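Local coordinates for exopolygalacturonase (Yersinia enterocolitica, PDB 2UVF), which probably hydrolyses galacturonic acid units from the chain ends of pectin fragments, as an exo-acting glycoside hydrolase of family 28 built on a parallel beta-helix, at residues 129-134 and 140-145; 55-60 and 69-74; 90-95 and 110-115; 118-121 and 125-128. All blocks are in the same frame, centred on the assembly; numbering follows the deposited sequence.

Contact 1: 129-134 and 140-145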
# COMPACT_ATOMS: atom_id res chain seq x y z
N THR A 129 -22.56 12.94 11.61
CA THR A 129 -23.29 12.02 10.72
C THR A 129 -22.92 12.24 9.25
O THR A 129 -22.38 13.29 8.89
CB THR A 129 -24.85 12.09 10.89
OG1 THR A 129 -25.32 13.42 10.67
CG2 THR A 129 -25.28 11.60 12.27
N VAL A 130 -23.21 11.23 8.42
CA VAL A 130 -22.97 11.26 6.97
C VAL A 130 -24.20 10.78 6.16
O VAL A 130 -24.82 9.77 6.50
CB VAL A 130 -21.67 10.45 6.57
CG1 VAL A 130 -21.80 8.96 6.90
CG2 VAL A 130 -21.31 10.64 5.11
N LYS A 131 -24.54 11.53 5.11
CA LYS A 131 -25.62 11.14 4.19
C LYS A 131 -25.07 10.97 2.77
O LYS A 131 -24.27 11.81 2.32
CB LYS A 131 -26.73 12.21 4.14
CG LYS A 131 -27.31 12.63 5.46
CD LYS A 131 -28.56 13.47 5.23
CE LYS A 131 -29.17 13.96 6.54
NZ LYS A 131 -30.64 14.25 6.43
N ALA A 132 -25.49 9.90 2.10
CA ALA A 132 -25.33 9.75 0.65
C ALA A 132 -26.11 10.83 -0.10
O ALA A 132 -27.26 11.13 0.22
CB ALA A 132 -25.79 8.38 0.20
N GLN A 133 -25.46 11.41 -1.10
CA GLN A 133 -26.10 12.37 -1.99
C GLN A 133 -26.32 11.68 -3.32
O GLN A 133 -25.42 11.02 -3.85
CB GLN A 133 -25.23 13.62 -2.15
CG GLN A 133 -25.94 14.81 -2.79
CD GLN A 133 -24.98 15.87 -3.27
OE1 GLN A 133 -24.66 16.81 -2.55
NE2 GLN A 133 -24.50 15.72 -4.50
N TYR A 134 -27.53 11.81 -3.86
CA TYR A 134 -27.90 11.09 -5.07
C TYR A 134 -27.82 12.00 -6.29
O TYR A 134 -27.76 13.22 -6.17
CB TYR A 134 -29.28 10.46 -4.93
CG TYR A 134 -29.38 9.41 -3.83
CD1 TYR A 134 -28.80 8.15 -3.98
CD2 TYR A 134 -30.05 9.68 -2.64
CE1 TYR A 134 -28.88 7.20 -2.98
CE2 TYR A 134 -30.14 8.73 -1.63
CZ TYR A 134 -29.55 7.50 -1.81
OH TYR A 134 -29.65 6.56 -0.81
N SER A 140 -29.83 10.61 1.47
CA SER A 140 -30.33 9.46 2.22
C SER A 140 -30.50 9.83 3.69
O SER A 140 -29.95 10.84 4.15
CB SER A 140 -29.39 8.26 2.10
OG SER A 140 -28.29 8.38 2.99
N VAL A 141 -31.23 9.01 4.43
CA VAL A 141 -31.29 9.16 5.88
C VAL A 141 -29.87 9.16 6.47
O VAL A 141 -28.98 8.45 5.96
CB VAL A 141 -32.24 8.11 6.57
CG1 VAL A 141 -33.65 8.22 6.01
CG2 VAL A 141 -31.72 6.69 6.41
N ALA A 142 -29.66 9.97 7.51
CA ALA A 142 -28.36 10.09 8.16
C ALA A 142 -27.87 8.74 8.69
O ALA A 142 -28.67 7.86 9.04
CB ALA A 142 -28.41 11.12 9.28
N SER A 143 -26.55 8.58 8.73
CA SER A 143 -25.91 7.40 9.32
C SER A 143 -26.23 7.36 10.82
O SER A 143 -26.89 8.28 11.33
CB SER A 143 -24.40 7.48 9.12
OG SER A 143 -23.89 8.70 9.66
N LYS A 144 -25.80 6.31 11.51
CA LYS A 144 -25.76 6.34 12.98
C LYS A 144 -24.69 7.36 13.37
O LYS A 144 -23.65 7.46 12.70
CB LYS A 144 -25.46 4.96 13.57
CG LYS A 144 -26.54 3.91 13.30
CD LYS A 144 -26.85 3.10 14.57
CE LYS A 144 -27.58 1.80 14.25
NZ LYS A 144 -26.73 0.85 13.45
N PRO A 145 -24.94 8.16 14.42
CA PRO A 145 -23.94 9.16 14.76
C PRO A 145 -22.67 8.57 15.39
O PRO A 145 -22.68 7.43 15.88
CB PRO A 145 -24.66 10.05 15.79
CG PRO A 145 -25.72 9.21 16.35
CD PRO A 145 -26.13 8.24 15.29
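Lys131 lays the aliphatic part of its side chain along the carbonyl of Ser140, with CD closest at 3.2 Å from Ser140 O and CE continuing to the methyl of Ala142. This is one edge of the fibronectin type III domain, where strand 125-134 receives the chain returning toward strand 146-149. The two backbones run nearly antiparallel, but serine side chains take over part of the usual bonding between main chains. Ser143 grips Val130 at two points: Val130 N donates to Ser143 OG at 2.9 Å, almost straight, while Ser143 N donates to Val130 O at 3.1 Å from a position tilted out of the carbonyl plane. A chi1 of 56° sets OG between the backbone N and the carbonyl carbon of Ser143, and from there it reaches across to the strand, touching CG1 of Val130 as well. Near the turn the pattern recurs with a weaker hydroxyl bond. Ser140 N bonds to Ala132 O at 2.9 Å, lying in the carbonyl plane, whereas the return bond from Ala132 N to Ser140 OG is weak. That hydroxyl also donates to the carbonyl of Val141, which ties it to its own segment. The other flank of strand 125-134 is bonded to strand 66-73. At the far end from the turn, Thr129 rests its CG2 methyl 3.7 Å from CA of Pro145.

Contact 2: 55-60 and 69-74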
# COMPACT_ATOMS: atom_id res chain seq x y z
N LEU A 55 -12.74 11.45 9.19
CA LEU A 55 -13.86 10.49 9.15
C LEU A 55 -13.83 9.62 7.89
O LEU A 55 -13.48 10.09 6.81
CB LEU A 55 -15.20 11.23 9.19
CG LEU A 55 -15.53 12.22 10.32
CD1 LEU A 55 -16.64 13.18 9.87
CD2 LEU A 55 -15.89 11.49 11.61
N VAL A 56 -14.19 8.35 8.05
CA VAL A 56 -14.39 7.45 6.92
C VAL A 56 -15.65 6.63 7.14
O VAL A 56 -16.15 6.56 8.26
CB VAL A 56 -13.17 6.50 6.65
CG1 VAL A 56 -11.88 7.29 6.43
CG2 VAL A 56 -13.02 5.49 7.75
N TRP A 57 -16.14 6.00 6.08
CA TRP A 57 -17.38 5.24 6.14
C TRP A 57 -17.38 4.30 4.98
O TRP A 57 -16.66 4.53 4.01
CB TRP A 57 -18.63 6.17 6.04
CG TRP A 57 -18.64 7.03 4.82
CD1 TRP A 57 -19.16 6.72 3.59
CD2 TRP A 57 -18.08 8.36 4.69
NE1 TRP A 57 -18.95 7.76 2.70
CE2 TRP A 57 -18.31 8.78 3.35
CE3 TRP A 57 -17.42 9.23 5.57
CZ2 TRP A 57 -17.89 10.03 2.88
CZ3 TRP A 57 -17.00 10.48 5.09
CH2 TRP A 57 -17.24 10.86 3.76
N LYS A 58 -18.19 3.25 5.09
CA LYS A 58 -18.47 2.35 3.96
C LYS A 58 -19.40 2.93 2.87
O LYS A 58 -20.47 3.51 3.15
CB LYS A 58 -19.03 1.03 4.47
CG LYS A 58 -17.98 0.18 5.19
CD LYS A 58 -18.53 -1.19 5.64
CE LYS A 58 -18.84 -2.14 4.48
NZ LYS A 58 -17.62 -2.44 3.68
N ALA A 59 -18.97 2.76 1.63
CA ALA A 59 -19.83 2.91 0.47
C ALA A 59 -20.25 1.49 0.11
O ALA A 59 -19.46 0.56 0.32
CB ALA A 59 -19.06 3.54 -0.69
N PRO A 60 -21.49 1.30 -0.40
CA PRO A 60 -21.98 -0.04 -0.75
C PRO A 60 -21.41 -0.61 -2.05
O PRO A 60 -20.67 0.08 -2.77
CB PRO A 60 -23.50 0.17 -0.89
CG PRO A 60 -23.68 1.58 -1.24
CD PRO A 60 -22.51 2.34 -0.65
N TYR A 69 -21.25 12.32 -0.89
CA TYR A 69 -21.67 12.17 0.51
C TYR A 69 -21.54 13.51 1.22
O TYR A 69 -20.65 14.30 0.88
CB TYR A 69 -20.80 11.13 1.24
CG TYR A 69 -21.11 9.70 0.88
CD1 TYR A 69 -22.05 8.96 1.60
CD2 TYR A 69 -20.45 9.08 -0.19
CE1 TYR A 69 -22.33 7.64 1.27
CE2 TYR A 69 -20.73 7.76 -0.53
CZ TYR A 69 -21.66 7.04 0.19
OH TYR A 69 -21.91 5.73 -0.16
N GLN A 70 -22.43 13.78 2.19
CA GLN A 70 -22.44 15.05 2.91
C GLN A 70 -22.26 14.82 4.40
O GLN A 70 -22.84 13.88 4.95
CB GLN A 70 -23.77 15.79 2.71
CG GLN A 70 -24.09 16.19 1.28
CD GLN A 70 -25.26 17.17 1.20
OE1 GLN A 70 -25.95 17.43 2.20
NE2 GLN A 70 -25.50 17.72 0.01
N ILE A 71 -21.50 15.69 5.04
CA ILE A 71 -21.05 15.47 6.42
C ILE A 71 -21.54 16.57 7.37
O ILE A 71 -21.35 17.74 7.12
CB ILE A 71 -19.49 15.27 6.50
CG1 ILE A 71 -19.09 13.91 5.91
CG2 ILE A 71 -18.98 15.36 7.92
CD1 ILE A 71 -18.93 13.88 4.40
N PHE A 72 -22.18 16.15 8.47
CA PHE A 72 -22.78 17.07 9.43
C PHE A 72 -22.25 16.82 10.83
O PHE A 72 -22.20 15.67 11.29
CB PHE A 72 -24.31 16.89 9.47
CG PHE A 72 -24.97 16.78 8.12
CD1 PHE A 72 -25.52 17.90 7.51
CD2 PHE A 72 -25.08 15.55 7.48
CE1 PHE A 72 -26.15 17.81 6.27
CE2 PHE A 72 -25.70 15.45 6.25
CZ PHE A 72 -26.24 16.59 5.64
N SER A 73 -21.85 17.89 11.51
CA SER A 73 -21.56 17.83 12.94
C SER A 73 -22.74 18.47 13.65
O SER A 73 -23.15 19.60 13.30
CB SER A 73 -20.26 18.56 13.28
OG SER A 73 -20.05 18.63 14.69
N ALA A 74 -23.29 17.76 14.64
CA ALA A 74 -24.53 18.19 15.32
C ALA A 74 -25.54 18.76 14.32
O ALA A 74 -26.00 19.90 14.45
CB ALA A 74 -24.22 19.19 16.45
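Trp57 turns the edge of its indole onto the face of Tyr69, a tilted edge-to-face pair whose planes meet at 54°, the five-membered ring of Trp57 and the Tyr69 ring having centroids 4.3 Å apart. NE1 of Trp57 stands over the centre of the phenol ring, 3.4 Å from Tyr69 CG, a placement consistent with an N-H...pi contact. The six-membered part of the indole extends beyond the phenol toward the base of Tyr69, so that Trp57 CZ2 lies 3.5 Å from Tyr69 CB. The indole owes this pose to its first torsion: chi1 of 56° holds CG between the backbone N and the carbonyl carbon, with the ring reaching across to strand 66-73. Farther along the same ring, Ile71 sends its CD1 methyl obliquely to Trp57 CH2, at 3.5 Å, while its other branch, CG2, meets CD1 of Leu55 at 3.7 Å. Ile71 thus touches Trp57 and Leu55 with two separate methyl groups. At the far end of the phenol, Tyr69 OH lies against carbon atoms, 3.5 Å from Pro60 CD and close to Ala59 CA as well. No hydrogen bond links the two segments; rings and branched aliphatic groups do the work, as expected for the core of a fibronectin type III beta-sandwich. Strand 53-58, flanked by strands 39-42 and 114-117, forms the middle of one sheet, and strand 66-73, lying between strands 76-80 and 125-134, belongs to the facing one.

Contact 3: 90-95 and 110-115. With SO4 (sulfate ion), chain G.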
# COMPACT_ATOMS: atom_id res chain seq x y z
N PRO A 90 -4.11 14.26 -1.66
CA PRO A 90 -3.18 14.35 -2.78
C PRO A 90 -3.58 13.49 -4.00
O PRO A 90 -3.15 13.81 -5.11
CB PRO A 90 -1.85 13.83 -2.19
CG PRO A 90 -2.27 12.89 -1.13
CD PRO A 90 -3.49 13.56 -0.51
N ALA A 91 -4.34 12.43 -3.77
CA ALA A 91 -4.83 11.56 -4.83
C ALA A 91 -5.92 12.20 -5.70
O ALA A 91 -5.98 11.95 -6.90
CB ALA A 91 -5.36 10.27 -4.26
N LYS A 92 -6.78 13.00 -5.08
CA LYS A 92 -8.01 13.50 -5.70
C LYS A 92 -7.86 14.34 -6.97
O LYS A 92 -8.62 14.12 -7.90
CB LYS A 92 -8.89 14.23 -4.67
CG LYS A 92 -10.23 14.71 -5.19
CD LYS A 92 -11.08 13.59 -5.76
CE LYS A 92 -12.55 13.99 -5.83
NZ LYS A 92 -12.66 15.47 -5.83
N PRO A 93 -6.93 15.31 -7.02
CA PRO A 93 -6.75 15.97 -8.32
C PRO A 93 -6.38 15.01 -9.47
O PRO A 93 -6.76 15.24 -10.63
CB PRO A 93 -5.63 16.98 -8.07
CG PRO A 93 -4.95 16.51 -6.83
CD PRO A 93 -6.03 15.90 -6.00
N TYR A 94 -5.63 13.94 -9.15
CA TYR A 94 -5.30 12.89 -10.12
C TYR A 94 -6.51 12.05 -10.48
O TYR A 94 -6.68 11.69 -11.63
CB TYR A 94 -4.17 12.00 -9.59
CG TYR A 94 -2.83 12.69 -9.66
CD1 TYR A 94 -2.03 12.60 -10.81
CD2 TYR A 94 -2.36 13.44 -8.59
CE1 TYR A 94 -0.80 13.24 -10.88
CE2 TYR A 94 -1.15 14.10 -8.66
CZ TYR A 94 -0.36 13.99 -9.78
OH TYR A 94 0.85 14.67 -9.80
N ILE A 95 -7.35 11.75 -9.50
CA ILE A 95 -8.58 11.02 -9.75
C ILE A 95 -9.52 11.80 -10.65
O ILE A 95 -10.15 11.24 -11.55
CB ILE A 95 -9.29 10.62 -8.41
CG1 ILE A 95 -8.43 9.59 -7.66
CG2 ILE A 95 -10.77 10.15 -8.66
CD1 ILE A 95 -8.66 9.56 -6.16
N ILE A 110 -15.94 6.46 -9.33
CA ILE A 110 -15.77 6.15 -7.91
C ILE A 110 -16.43 7.22 -7.03
O ILE A 110 -16.68 8.33 -7.48
CB ILE A 110 -14.27 5.93 -7.56
CG1 ILE A 110 -13.46 7.22 -7.69
CG2 ILE A 110 -13.67 4.82 -8.44
CD1 ILE A 110 -12.11 7.20 -6.97
N VAL A 111 -16.71 6.86 -5.79
CA VAL A 111 -17.23 7.80 -4.81
C VAL A 111 -16.22 8.01 -3.68
O VAL A 111 -15.39 7.14 -3.40
CB VAL A 111 -18.63 7.34 -4.28
CG1 VAL A 111 -19.68 7.38 -5.42
CG2 VAL A 111 -18.56 5.93 -3.62
N MET A 112 -16.26 9.18 -3.05
CA MET A 112 -15.41 9.45 -1.87
C MET A 112 -16.00 8.82 -0.60
O MET A 112 -17.22 8.73 -0.45
CB MET A 112 -15.15 10.95 -1.69
CG MET A 112 -14.43 11.62 -2.89
SD MET A 112 -12.68 11.14 -3.15
CE MET A 112 -12.84 9.86 -4.38
N GLN A 113 -15.11 8.37 0.30
CA GLN A 113 -15.47 7.66 1.54
C GLN A 113 -14.73 8.29 2.73
O GLN A 113 -14.66 7.70 3.80
CB GLN A 113 -15.11 6.19 1.43
CG GLN A 113 -15.88 5.40 0.39
CD GLN A 113 -15.36 4.00 0.21
OE1 GLN A 113 -14.87 3.63 -0.85
NE2 GLN A 113 -15.46 3.20 1.26
N ASN A 114 -14.18 9.47 2.53
CA ASN A 114 -13.43 10.16 3.58
C ASN A 114 -13.72 11.66 3.58
O ASN A 114 -14.01 12.23 2.53
CB ASN A 114 -11.91 9.90 3.48
CG ASN A 114 -11.26 10.65 2.32
OD1 ASN A 114 -11.24 10.15 1.19
ND2 ASN A 114 -10.71 11.84 2.60
N PHE A 115 -13.65 12.27 4.76
CA PHE A 115 -13.86 13.71 4.93
C PHE A 115 -13.02 14.16 6.14
O PHE A 115 -13.18 13.64 7.23
CB PHE A 115 -15.36 13.99 5.16
CG PHE A 115 -15.71 15.46 5.35
CD1 PHE A 115 -16.21 16.21 4.30
CD2 PHE A 115 -15.60 16.06 6.60
CE1 PHE A 115 -16.55 17.56 4.47
CE2 PHE A 115 -15.95 17.40 6.78
CZ PHE A 115 -16.41 18.15 5.71
S SO4 G . 2.05 14.24 -6.53
O1 SO4 G . 1.56 14.75 -5.24
O2 SO4 G . 1.95 15.31 -7.52
O3 SO4 G . 3.43 13.78 -6.47
O4 SO4 G . 1.22 13.10 -6.91
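Early in helix 92-100, Ile95 N is bonded to Ala91 O at 2.9 Å, and this part faces the chain that leads into strand 114-117, the CA atoms of Lys92 and Met112 standing 9.3 Å apart and those of Ile95 and Ile110 8.9 Å. Only side chains bridge this gap. Ile95 and Ile110 cross at about a right angle, CG2 of the former 3.7 Å from CD1 of the latter. One turn back, the methylenes CD and CE of Lys92 pass the sulfur of Met112, with CE 3.9 Å from SD. The lysine chain starts with CG anti to the backbone N (chi1 -176°) and then bends. Tyr94 is used differently: its OH lies 2.6 Å from O2 of a sulfate ion, probably from the crystallisation liquor, that Arg288 also binds, with Asp284 competing for the hydroxyl proton. Its ring meets Phe397 and Tyr430 of the beta-helix, so this part of the fibronectin type III range sits between sandwich and beta-helix. Across the two segments the contact is therefore apolar, lysine contributing its hydrocarbon part to the packing while its NZ is met by a salt bridge to Asp86 and a hydrogen bond to Ser82 O, both of the preceding helix 81-88.

Contact 4: 118-121 and 125-128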
# COMPACT_ATOMS: atom_id res chain seq x y z
N ILE A 118 -11.28 19.94 9.97
CA ILE A 118 -10.26 20.78 10.62
C ILE A 118 -10.83 21.99 11.41
O ILE A 118 -12.05 22.17 11.50
CB ILE A 118 -9.14 21.25 9.62
CG1 ILE A 118 -9.64 22.38 8.71
CG2 ILE A 118 -8.58 20.06 8.82
CD1 ILE A 118 -8.55 23.32 8.22
N GLY A 119 -9.93 22.79 11.99
CA GLY A 119 -10.31 24.03 12.68
C GLY A 119 -11.08 23.80 13.96
O GLY A 119 -11.96 24.59 14.31
N LEU A 120 -10.76 22.70 14.65
CA LEU A 120 -11.41 22.33 15.91
C LEU A 120 -10.55 22.83 17.08
O LEU A 120 -9.48 23.43 16.87
CB LEU A 120 -11.59 20.81 15.98
CG LEU A 120 -12.76 20.02 15.37
CD1 LEU A 120 -13.48 20.73 14.22
CD2 LEU A 120 -12.26 18.65 14.93
N LYS A 121 -11.03 22.61 18.29
CA LYS A 121 -10.33 23.05 19.50
C LYS A 121 -9.87 21.84 20.32
O LYS A 121 -10.50 20.77 20.24
CB LYS A 121 -11.24 23.95 20.34
CG LYS A 121 -11.43 25.36 19.78
CD LYS A 121 -12.90 25.80 19.87
CE LYS A 121 -13.57 25.32 21.18
NZ LYS A 121 -15.01 25.70 21.26
N SER A 125 -15.36 17.23 22.50
CA SER A 125 -16.21 16.24 21.85
C SER A 125 -17.04 16.86 20.71
O SER A 125 -17.49 18.01 20.83
CB SER A 125 -17.17 15.59 22.85
OG SER A 125 -16.60 14.44 23.44
N TYR A 126 -17.22 16.10 19.63
CA TYR A 126 -18.04 16.51 18.48
C TYR A 126 -18.81 15.30 17.99
O TYR A 126 -18.28 14.19 17.96
CB TYR A 126 -17.18 17.06 17.34
CG TYR A 126 -16.34 18.26 17.69
CD1 TYR A 126 -16.88 19.54 17.63
CD2 TYR A 126 -15.00 18.12 18.06
CE1 TYR A 126 -16.11 20.67 17.95
CE2 TYR A 126 -14.21 19.25 18.38
CZ TYR A 126 -14.78 20.51 18.33
OH TYR A 126 -14.04 21.64 18.63
N GLN A 127 -20.07 15.51 17.61
CA GLN A 127 -20.89 14.45 17.00
C GLN A 127 -20.86 14.61 15.48
O GLN A 127 -20.67 15.71 14.97
CB GLN A 127 -22.32 14.49 17.57
CG GLN A 127 -23.24 13.32 17.17
CD GLN A 127 -24.29 13.71 16.12
OE1 GLN A 127 -25.23 12.95 15.85
NE2 GLN A 127 -24.15 14.90 15.53
N PHE A 128 -21.02 13.49 14.77
CA PHE A 128 -20.88 13.46 13.31
C PHE A 128 -21.89 12.49 12.67
O PHE A 128 -22.07 11.35 13.16
CB PHE A 128 -19.45 13.05 12.89
CG PHE A 128 -18.36 14.02 13.30
CD1 PHE A 128 -18.25 15.27 12.70
CD2 PHE A 128 -17.40 13.64 14.24
CE1 PHE A 128 -17.22 16.17 13.06
CE2 PHE A 128 -16.37 14.51 14.61
CZ PHE A 128 -16.27 15.77 14.03
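Leu120 packs on one face of the Tyr126 ring at its CE2 side, with Leu120 CG 3.4 Å from Tyr126 CE2 and Leu120 CB 3.7 Å from Tyr126 OH. The two side chains slide past each other in opposite directions, so the branched end of the leucine runs back toward the strand, with CD2 of Leu120 4.0 Å from Tyr126 CE2. The next residue supplies the polar half of the contact. Lys121 N donates to Tyr126 OH at 3.2 Å, along a nearly straight N-H...O line of 163°, and approaches the ring at its edge, near its plane. The phenol is thus held by the leucine methine over one face and by a backbone amide at its hydroxyl end. A chi1 of -59°, with CG anti to the carbonyl carbon, swings the ring from strand 125-134 against the loop that precedes it.

Farther out, the loop is held through its main chain, Leu120 by backbone bonding to Ser51 and Lys121 O by the hydroxyl of Thr150. Tyr126 pairs through its own backbone with Ala148 of strand 146-149, and Ile53 packs against both Leu120 and Tyr126 from strand 53-58. A tyrosine near the start of a strand, its hydroxyl bonded to the backbone of the incoming loop, is the tyrosine corner of Greek-key beta-sandwiches, and the leucine six residues earlier, within a Leu-x-Pro-x-Thr-x-Tyr sequence, is the form familiar from fibronectin type III domains.

All four contacts fall within the fibronectin type III range and illustrate how one small sandwich is assembled. Along the chain they close in series: contact 2, contact 3, contact 4, contact 1. Contacts 1 and 4 share strand 125-134, their centres 18 Å apart, one at the turn-in from the preceding loop and the other beside the chain that follows. Contact 2, whose centre is 6 Å from that of contact 1, joins the sheet holding that strand to the opposite sheet, to which strand 114-117 of contact 3 also belongs. Contact 3, with its centre 14 Å from that of contact 2, lies toward the beta-helix, where Gln113 bonds to Glu454, and so connects the sandwich with the catalytic fold.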